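Local structure of uncharacterized protein (Candida albicans, 5K04) at residues Y639-L644 against V692-P697; D647-L652 against T667-F672. The protein probably serves as the non-catalytic, all-helical auxiliary subunit of the NatB complex, which acetylates protein N-termini. One frame throughout, in Å; residues are numbered along the deposited sequence.

Overall arrangement
Both contacts lie toward the C-terminal end of an all-helical chain, on the same side of its centre, with their own centres about 11 Å apart. Contact 2 is nested within the loop that contact 1 closes: helices 630-643 and 646-649 follow each other, as do helices 661-682 and 686-695. Three buried leucines make contact 2, whereas contact 1 is partly buried and adds a water bridge between backbone carbonyls to its apolar touches. The two meet directly where L644 CD2 of contact 1 lies 3.7 Å from F672 CE1; F672 belongs to the helix segment of contact 2 but does not reach 647-652.

Contact 1: Y639-L644 against V692-P697; sequences YLQKNL and VNLVKP
L694 and V695 of helix 686-695 pack against Q641 of helix 630-643 and L644 just beyond it, a helix-to-helix contact within the alpha-helical solenoid expected of an MDM20/NAA25 subunit. The apolar part consists of two side-chain pairs, L644 with V695 and L644 with L694. L644, the first residue to leave helical geometry, sends CD1 to within 4.1 Å of V695 CG1; the two side chains lie side by side and point the same way. Branched aliphatic residues suit this place because F672 and I673 of helix 661-682 and L691 of the partner helix complete its apolar lining. More of L694 than of V695 is buried by 639-644. Its CG stands anti to the carbonyl carbon (chi1 -80°), and the extended chain beyond brings CD1 to 3.7 Å from Q641 O and 4.2 Å from L644 CB, so that a methyl group rests against backbone as well as side chain. The long Q641 side chain skirts this leucine with its CG, and a long amide side chain suits this partly exposed margin.

The polar part is carried by backbone and water. L644 O and L694 O both accept hydrogen bonds from one water, which joins two acceptors that could not bond to each other. Within 639-644, N643 turns back on its own helix: ND2 donates to Y639 O at 3.1 Å, with a bent N-H...O angle of 136°. That same ND2 stands 3.2 Å above the plane of the Y639 ring, over its centre.

Contact 2: D647-L652 against T667-F672; sequences DKLKIL and TNLVEF
L669, on helix 661-682, meets L649 and L652 by spreading its two methyl groups, one to each leucine. CD1 of L669 lies 4.0 Å from L649 CD1, and CD2 of L669 lies 4.0 Å from L652 CD2; each pair of side chains crosses at about a right angle. CG of L669 stands anti to the backbone N (chi1 -179°), reaching out from the helix, and chi2 of 61° turns CD1 to L649 and CD2 to L652. L652 lies in the 3-10 segment 650-652; its N bonds to L649 O at 2.9 Å, joining residues three apart whose side chains both face L669. Leucine suits all three buried places, and F702 of helix 698-703 touches both L652 and L669, while F698 touches L649.

The outer side of 647-652 is charged and exposed, with D647, K648 and K650; K650 NZ pairs with D647 OD1 in a rather long salt bridge of 3.6 Å, suited to solvent. I651, though exposed, touches V608 of helix 608-625. Between the leucines only methyl groups meet, which implies a fit resting on shape and apolar burial; the directional tie to helix 661-682 lies just beside them, where L652 O is hydrogen-bonded to N665 ND2.

Contact 1: Y639-L644 against V692-P697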
ATOM      1  N   TYR A 639     -42.630  -0.483   5.658  1.00 49.26           N
ATOM      2  CA  TYR A 639     -41.508  -0.587   6.583  1.00 44.92           C
ATOM      3  C   TYR A 639     -40.752   0.734   6.687  1.00 40.17           C
ATOM      4  O   TYR A 639     -40.333   1.130   7.781  1.00 33.61           O
ATOM      5  CB  TYR A 639     -40.580  -1.724   6.163  1.00 37.05           C
ATOM      6  CG  TYR A 639     -39.549  -2.053   7.228  1.00 48.49           C
ATOM      7  CD1 TYR A 639     -38.314  -1.401   7.265  1.00 47.24           C
ATOM      8  CD2 TYR A 639     -39.805  -3.024   8.194  1.00 47.52           C
ATOM      9  CE1 TYR A 639     -37.370  -1.705   8.244  1.00 49.84           C
ATOM     10  CE2 TYR A 639     -38.874  -3.335   9.174  1.00 47.95           C
ATOM     11  CZ  TYR A 639     -37.661  -2.674   9.201  1.00 52.71           C
ATOM     12  OH  TYR A 639     -36.736  -2.988  10.172  1.00 42.16           O
ATOM     13  N   LEU A 640     -40.577   1.437   5.561  1.00 52.98           N
ATOM     14  CA  LEU A 640     -39.984   2.777   5.603  1.00 50.35           C
ATOM     15  C   LEU A 640     -40.856   3.734   6.412  1.00 45.21           C
ATOM     16  O   LEU A 640     -40.350   4.534   7.203  1.00 33.94           O
ATOM     17  CB  LEU A 640     -39.782   3.315   4.182  1.00 42.57           C
ATOM     18  CG  LEU A 640     -38.698   2.656   3.312  1.00 43.81           C
ATOM     19  CD1 LEU A 640     -39.048   2.760   1.829  1.00 43.80           C
ATOM     20  CD2 LEU A 640     -37.338   3.298   3.552  1.00 41.68           C
ATOM     21  N   GLN A 641     -42.175   3.635   6.246  1.00 52.10           N
ATOM     22  CA  GLN A 641     -43.086   4.546   6.931  1.00 57.90           C
ATOM     23  C   GLN A 641     -43.036   4.355   8.446  1.00 53.00           C
ATOM     24  O   GLN A 641     -43.048   5.332   9.203  1.00 35.63           O
ATOM     25  CB  GLN A 641     -44.504   4.333   6.390  1.00 63.80           C
ATOM     26  CG  GLN A 641     -45.582   5.199   7.020  1.00 81.40           C
ATOM     27  CD  GLN A 641     -46.824   5.320   6.139  1.00 90.98           C
ATOM     28  OE1 GLN A 641     -47.053   4.503   5.244  1.00 89.13           O
ATOM     29  NE2 GLN A 641     -47.620   6.353   6.385  1.00 94.30           N
ATOM     30  N   LYS A 642     -42.969   3.103   8.906  1.00 49.01           N
ATOM     31  CA  LYS A 642     -42.991   2.837  10.337  1.00 48.91           C
ATOM     32  C   LYS A 642     -41.705   3.299  11.020  1.00 49.64           C
ATOM     33  O   LYS A 642     -41.730   3.662  12.201  1.00 39.05           O
ATOM     34  CB  LYS A 642     -43.209   1.342  10.574  1.00 55.65           C
ATOM     35  CG  LYS A 642     -44.537   0.975  11.214  1.00 81.05           C
ATOM     36  CD  LYS A 642     -45.733   1.106  10.257  1.00 91.99           C
ATOM     37  CE  LYS A 642     -47.056   0.782  10.972  1.00 96.42           C
ATOM     38  NZ  LYS A 642     -48.273   1.053  10.139  1.00100.33           N
ATOM     39  N   ASN A 643     -40.578   3.308  10.296  1.00 41.99           N
ATOM     40  CA  ASN A 643     -39.264   3.465  10.903  1.00 41.65           C
ATOM     41  C   ASN A 643     -38.555   4.771  10.555  1.00 42.74           C
ATOM     42  O   ASN A 643     -37.527   5.076  11.169  1.00 31.71           O
ATOM     43  CB  ASN A 643     -38.379   2.275  10.511  1.00 44.19           C
ATOM     44  CG  ASN A 643     -38.799   0.976  11.215  1.00 47.84           C
ATOM     45  OD1 ASN A 643     -38.841   0.899  12.446  1.00 40.76           O
ATOM     46  ND2 ASN A 643     -39.134  -0.042  10.422  1.00 48.46           N
ATOM     47  N   LEU A 644     -39.060   5.547   9.592  1.00 44.55           N
ATOM     48  CA  LEU A 644     -38.541   6.896   9.343  1.00 42.59           C
ATOM     49  C   LEU A 644     -39.166   7.851  10.364  1.00 42.83           C
ATOM     50  O   LEU A 644     -40.028   8.685  10.070  1.00 35.10           O
ATOM     51  CB  LEU A 644     -38.814   7.327   7.911  1.00 45.31           C
ATOM     52  CG  LEU A 644     -37.859   6.762   6.862  1.00 54.50           C
ATOM     53  CD1 LEU A 644     -37.994   7.518   5.541  1.00 54.52           C
ATOM     54  CD2 LEU A 644     -36.453   6.836   7.386  1.00 50.47           C
ATOM     55  N   VAL A 692     -40.511  12.109   2.110  1.00 54.26           N
ATOM     56  CA  VAL A 692     -39.961  13.460   2.206  1.00 52.99           C
ATOM     57  C   VAL A 692     -40.614  14.205   3.360  1.00 51.95           C
ATOM     58  O   VAL A 692     -39.947  14.928   4.113  1.00 37.80           O
ATOM     59  CB  VAL A 692     -40.128  14.208   0.868  1.00 51.36           C
ATOM     60  CG1 VAL A 692     -39.803  15.694   1.026  1.00 38.33           C
ATOM     61  CG2 VAL A 692     -39.240  13.585  -0.199  1.00 46.55           C
ATOM     62  N   ASN A 693     -41.925  14.009   3.543  1.00 56.92           N
ATOM     63  CA  ASN A 693     -42.627  14.653   4.649  1.00 58.31           C
ATOM     64  C   ASN A 693     -42.177  14.099   5.993  1.00 52.63           C
ATOM     65  O   ASN A 693     -42.025  14.853   6.961  1.00 43.59           O
ATOM     66  CB  ASN A 693     -44.140  14.487   4.493  1.00 56.47           C
ATOM     67  CG  ASN A 693     -44.738  15.482   3.510  1.00 67.34           C
ATOM     68  OD1 ASN A 693     -44.216  16.589   3.312  1.00 57.68           O
ATOM     69  ND2 ASN A 693     -45.849  15.089   2.887  1.00 79.73           N
ATOM     70  N   LEU A 694     -41.969  12.782   6.068  1.00 60.84           N
ATOM     71  CA  LEU A 694     -41.611  12.149   7.332  1.00 57.14           C
ATOM     72  C   LEU A 694     -40.242  12.596   7.828  1.00 50.60           C
ATOM     73  O   LEU A 694     -40.027  12.690   9.043  1.00 41.98           O
ATOM     74  CB  LEU A 694     -41.638  10.633   7.181  1.00 56.82           C
ATOM     75  CG  LEU A 694     -43.000   9.951   7.246  1.00 55.16           C
ATOM     76  CD1 LEU A 694     -42.841   8.447   7.143  1.00 45.38           C
ATOM     77  CD2 LEU A 694     -43.684  10.321   8.542  1.00 54.73           C
ATOM     78  N   VAL A 695     -39.302  12.855   6.909  1.00 50.45           N
ATOM     79  CA  VAL A 695     -37.950  13.249   7.309  1.00 51.67           C
ATOM     80  C   VAL A 695     -37.853  14.714   7.695  1.00 49.80           C
ATOM     81  O   VAL A 695     -36.871  15.106   8.333  1.00 33.39           O
ATOM     82  CB  VAL A 695     -36.928  12.945   6.197  1.00 51.64           C
ATOM     83  CG1 VAL A 695     -36.989  11.461   5.787  1.00 46.33           C
ATOM     84  CG2 VAL A 695     -37.140  13.853   5.003  1.00 51.10           C
ATOM     85  N   LYS A 696     -38.867  15.520   7.354  1.00 58.58           N
ATOM     86  CA  LYS A 696     -38.869  16.954   7.651  1.00 59.21           C
ATOM     87  C   LYS A 696     -38.572  17.307   9.110  1.00 50.61           C
ATOM     88  O   LYS A 696     -37.769  18.225   9.341  1.00 40.36           O
ATOM     89  CB  LYS A 696     -40.212  17.553   7.206  1.00 70.06           C
ATOM     90  CG  LYS A 696     -40.182  18.172   5.820  1.00 81.09           C
ATOM     91  CD  LYS A 696     -39.007  19.143   5.711  1.00 94.02           C
ATOM     92  CE  LYS A 696     -38.901  19.785   4.328  1.00 98.53           C
ATOM     93  NZ  LYS A 696     -37.715  20.693   4.238  1.00 96.86           N
ATOM     94  N   PRO A 697     -39.168  16.666  10.123  1.00 57.31           N
ATOM     95  CA  PRO A 697     -38.925  17.104  11.507  1.00 59.63           C
ATOM     96  C   PRO A 697     -37.671  16.531  12.156  1.00 56.21           C
ATOM     97  O   PRO A 697     -37.425  16.827  13.333  1.00 47.30           O
ATOM     98  CB  PRO A 697     -40.181  16.616  12.241  1.00 55.20           C
ATOM     99  CG  PRO A 697     -40.556  15.378  11.512  1.00 52.11           C
ATOM    100  CD  PRO A 697     -40.228  15.637  10.063  1.00 50.85           C
TER
HETATM  101  O   HOH W   1     -41.131  11.235  11.086  1.00 32.74           O

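Contact 2: D647-L652 against T667-F672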
ATOM      1  N   ASP A 647     -38.158   8.379  16.926  1.00 46.14           N
ATOM      2  CA  ASP A 647     -38.390   7.376  17.962  1.00 50.58           C
ATOM      3  C   ASP A 647     -37.832   6.013  17.573  1.00 45.01           C
ATOM      4  O   ASP A 647     -37.476   5.226  18.451  1.00 33.15           O
ATOM      5  CB  ASP A 647     -39.881   7.278  18.270  1.00 55.91           C
ATOM      6  CG  ASP A 647     -40.365   8.427  19.138  1.00 62.32           C
ATOM      7  OD1 ASP A 647     -39.535   8.984  19.896  1.00 63.79           O
ATOM      8  OD2 ASP A 647     -41.571   8.765  19.072  1.00 61.53           O
ATOM      9  N   LYS A 648     -37.736   5.721  16.272  1.00 48.43           N
ATOM     10  CA  LYS A 648     -37.088   4.490  15.830  1.00 44.04           C
ATOM     11  C   LYS A 648     -35.606   4.685  15.551  1.00 47.64           C
ATOM     12  O   LYS A 648     -34.801   3.776  15.796  1.00 39.53           O
ATOM     13  CB  LYS A 648     -37.771   3.944  14.572  1.00 43.16           C
ATOM     14  CG  LYS A 648     -39.216   3.502  14.778  1.00 45.97           C
ATOM     15  CD  LYS A 648     -39.294   2.343  15.756  1.00 47.40           C
ATOM     16  CE  LYS A 648     -40.719   1.866  15.948  1.00 46.54           C
ATOM     17  NZ  LYS A 648     -40.733   0.609  16.750  1.00 49.78           N
ATOM     18  N   LEU A 649     -35.232   5.851  15.021  1.00 50.12           N
ATOM     19  CA  LEU A 649     -33.864   6.080  14.574  1.00 47.05           C
ATOM     20  C   LEU A 649     -32.921   6.489  15.701  1.00 42.27           C
ATOM     21  O   LEU A 649     -31.711   6.457  15.491  1.00 31.53           O
ATOM     22  CB  LEU A 649     -33.857   7.141  13.471  1.00 47.77           C
ATOM     23  CG  LEU A 649     -34.616   6.747  12.200  1.00 49.27           C
ATOM     24  CD1 LEU A 649     -34.794   7.949  11.288  1.00 46.23           C
ATOM     25  CD2 LEU A 649     -33.911   5.612  11.462  1.00 45.99           C
ATOM     26  N   LYS A 650     -33.454   6.869  16.874  1.00 47.39           N
ATOM     27  CA  LYS A 650     -32.670   7.182  18.074  1.00 48.57           C
ATOM     28  C   LYS A 650     -31.666   6.098  18.433  1.00 40.25           C
ATOM     29  O   LYS A 650     -30.695   6.375  19.143  1.00 34.97           O
ATOM     30  CB  LYS A 650     -33.575   7.353  19.297  1.00 48.97           C
ATOM     31  CG  LYS A 650     -34.242   8.672  19.456  1.00 57.86           C
ATOM     32  CD  LYS A 650     -35.076   8.698  20.738  1.00 64.28           C
ATOM     33  CE  LYS A 650     -35.983   7.471  20.848  1.00 73.76           C
ATOM     34  NZ  LYS A 650     -36.980   7.568  21.980  1.00 79.57           N
ATOM     35  N   ILE A 651     -31.903   4.856  18.010  1.00 44.54           N
ATOM     36  CA  ILE A 651     -30.976   3.778  18.309  1.00 40.76           C
ATOM     37  C   ILE A 651     -29.628   3.996  17.661  1.00 33.95           C
ATOM     38  O   ILE A 651     -28.681   3.266  17.954  1.00 33.09           O
ATOM     39  CB  ILE A 651     -31.552   2.417  17.875  1.00 43.79           C
ATOM     40  CG1 ILE A 651     -31.809   2.384  16.366  1.00 43.48           C
ATOM     41  CG2 ILE A 651     -32.837   2.114  18.626  1.00 40.19           C
ATOM     42  CD1 ILE A 651     -31.754   0.986  15.799  1.00 46.14           C
ATOM     43  N   LEU A 652     -29.527   4.963  16.748  1.00 42.04           N
ATOM     44  CA  LEU A 652     -28.217   5.363  16.243  1.00 45.30           C
ATOM     45  C   LEU A 652     -27.392   6.051  17.326  1.00 48.30           C
ATOM     46  O   LEU A 652     -26.164   6.123  17.210  1.00 26.95           O
ATOM     47  CB  LEU A 652     -28.374   6.281  15.026  1.00 38.39           C
ATOM     48  CG  LEU A 652     -28.838   7.730  15.262  1.00 42.69           C
ATOM     49  CD1 LEU A 652     -27.681   8.698  15.597  1.00 38.71           C
ATOM     50  CD2 LEU A 652     -29.624   8.240  14.061  1.00 42.54           C
ATOM     51  N   THR A 667     -24.117  11.028  10.271  1.00 48.98           N
ATOM     52  CA  THR A 667     -23.663  11.344   8.921  1.00 42.90           C
ATOM     53  C   THR A 667     -24.330  10.425   7.907  1.00 40.72           C
ATOM     54  O   THR A 667     -24.730  10.866   6.823  1.00 31.42           O
ATOM     55  CB  THR A 667     -22.130  11.236   8.842  1.00 36.20           C
ATOM     56  OG1 THR A 667     -21.517  12.145   9.766  1.00 27.02           O
ATOM     57  CG2 THR A 667     -21.624  11.569   7.473  1.00 40.76           C
ATOM     58  N   ASN A 668     -24.506   9.151   8.267  1.00 41.21           N
ATOM     59  CA  ASN A 668     -25.135   8.210   7.348  1.00 40.41           C
ATOM     60  C   ASN A 668     -26.627   8.461   7.244  1.00 40.75           C
ATOM     61  O   ASN A 668     -27.210   8.320   6.160  1.00 36.19           O
ATOM     62  CB  ASN A 668     -24.858   6.778   7.793  1.00 37.99           C
ATOM     63  CG  ASN A 668     -23.473   6.300   7.385  1.00 39.47           C
ATOM     64  OD1 ASN A 668     -22.892   6.784   6.404  1.00 24.89           O
ATOM     65  ND2 ASN A 668     -22.941   5.338   8.134  1.00 40.37           N
ATOM     66  N   LEU A 669     -27.254   8.845   8.360  1.00 44.79           N
ATOM     67  CA  LEU A 669     -28.650   9.262   8.311  1.00 44.10           C
ATOM     68  C   LEU A 669     -28.833  10.480   7.410  1.00 39.53           C
ATOM     69  O   LEU A 669     -29.783  10.530   6.619  1.00 28.97           O
ATOM     70  CB  LEU A 669     -29.180   9.566   9.715  1.00 47.73           C
ATOM     71  CG  LEU A 669     -30.665   9.978   9.689  1.00 46.49           C
ATOM     72  CD1 LEU A 669     -31.527   8.836   9.124  1.00 40.99           C
ATOM     73  CD2 LEU A 669     -31.176  10.398  11.052  1.00 39.47           C
ATOM     74  N   VAL A 670     -27.942  11.476   7.522  1.00 45.19           N
ATOM     75  CA  VAL A 670     -28.080  12.686   6.703  1.00 45.18           C
ATOM     76  C   VAL A 670     -27.984  12.331   5.229  1.00 44.02           C
ATOM     77  O   VAL A 670     -28.779  12.803   4.405  1.00 31.05           O
ATOM     78  CB  VAL A 670     -27.019  13.742   7.087  1.00 43.12           C
ATOM     79  CG1 VAL A 670     -26.999  14.870   6.074  1.00 46.88           C
ATOM     80  CG2 VAL A 670     -27.285  14.328   8.444  1.00 37.71           C
ATOM     81  N   GLU A 671     -26.999  11.484   4.882  1.00 46.19           N
ATOM     82  CA  GLU A 671     -26.804  11.062   3.502  1.00 42.19           C
ATOM     83  C   GLU A 671     -28.023  10.304   2.993  1.00 41.29           C
ATOM     84  O   GLU A 671     -28.478  10.515   1.859  1.00 28.32           O
ATOM     85  CB  GLU A 671     -25.538  10.204   3.409  1.00 38.08           C
ATOM     86  CG  GLU A 671     -25.277   9.531   2.067  1.00 39.39           C
ATOM     87  CD  GLU A 671     -24.063   8.580   2.103  1.00 38.70           C
ATOM     88  OE1 GLU A 671     -23.892   7.848   3.099  1.00 26.57           O
ATOM     89  OE2 GLU A 671     -23.286   8.569   1.120  1.00 31.46           O
ATOM     90  N   PHE A 672     -28.579   9.430   3.838  1.00 43.67           N
ATOM     91  CA  PHE A 672     -29.765   8.671   3.457  1.00 36.00           C
ATOM     92  C   PHE A 672     -30.941   9.596   3.152  1.00 39.52           C
ATOM     93  O   PHE A 672     -31.713   9.346   2.219  1.00 31.85           O
ATOM     94  CB  PHE A 672     -30.121   7.679   4.564  1.00 29.48           C
ATOM     95  CG  PHE A 672     -31.468   7.023   4.385  1.00 41.64           C
ATOM     96  CD1 PHE A 672     -32.628   7.614   4.899  1.00 46.65           C
ATOM     97  CD2 PHE A 672     -31.580   5.815   3.711  1.00 36.82           C
ATOM     98  CE1 PHE A 672     -33.865   7.011   4.740  1.00 43.25           C
ATOM     99  CE2 PHE A 672     -32.821   5.206   3.544  1.00 37.01           C
ATOM    100  CZ  PHE A 672     -33.964   5.808   4.057  1.00 38.65           C
TER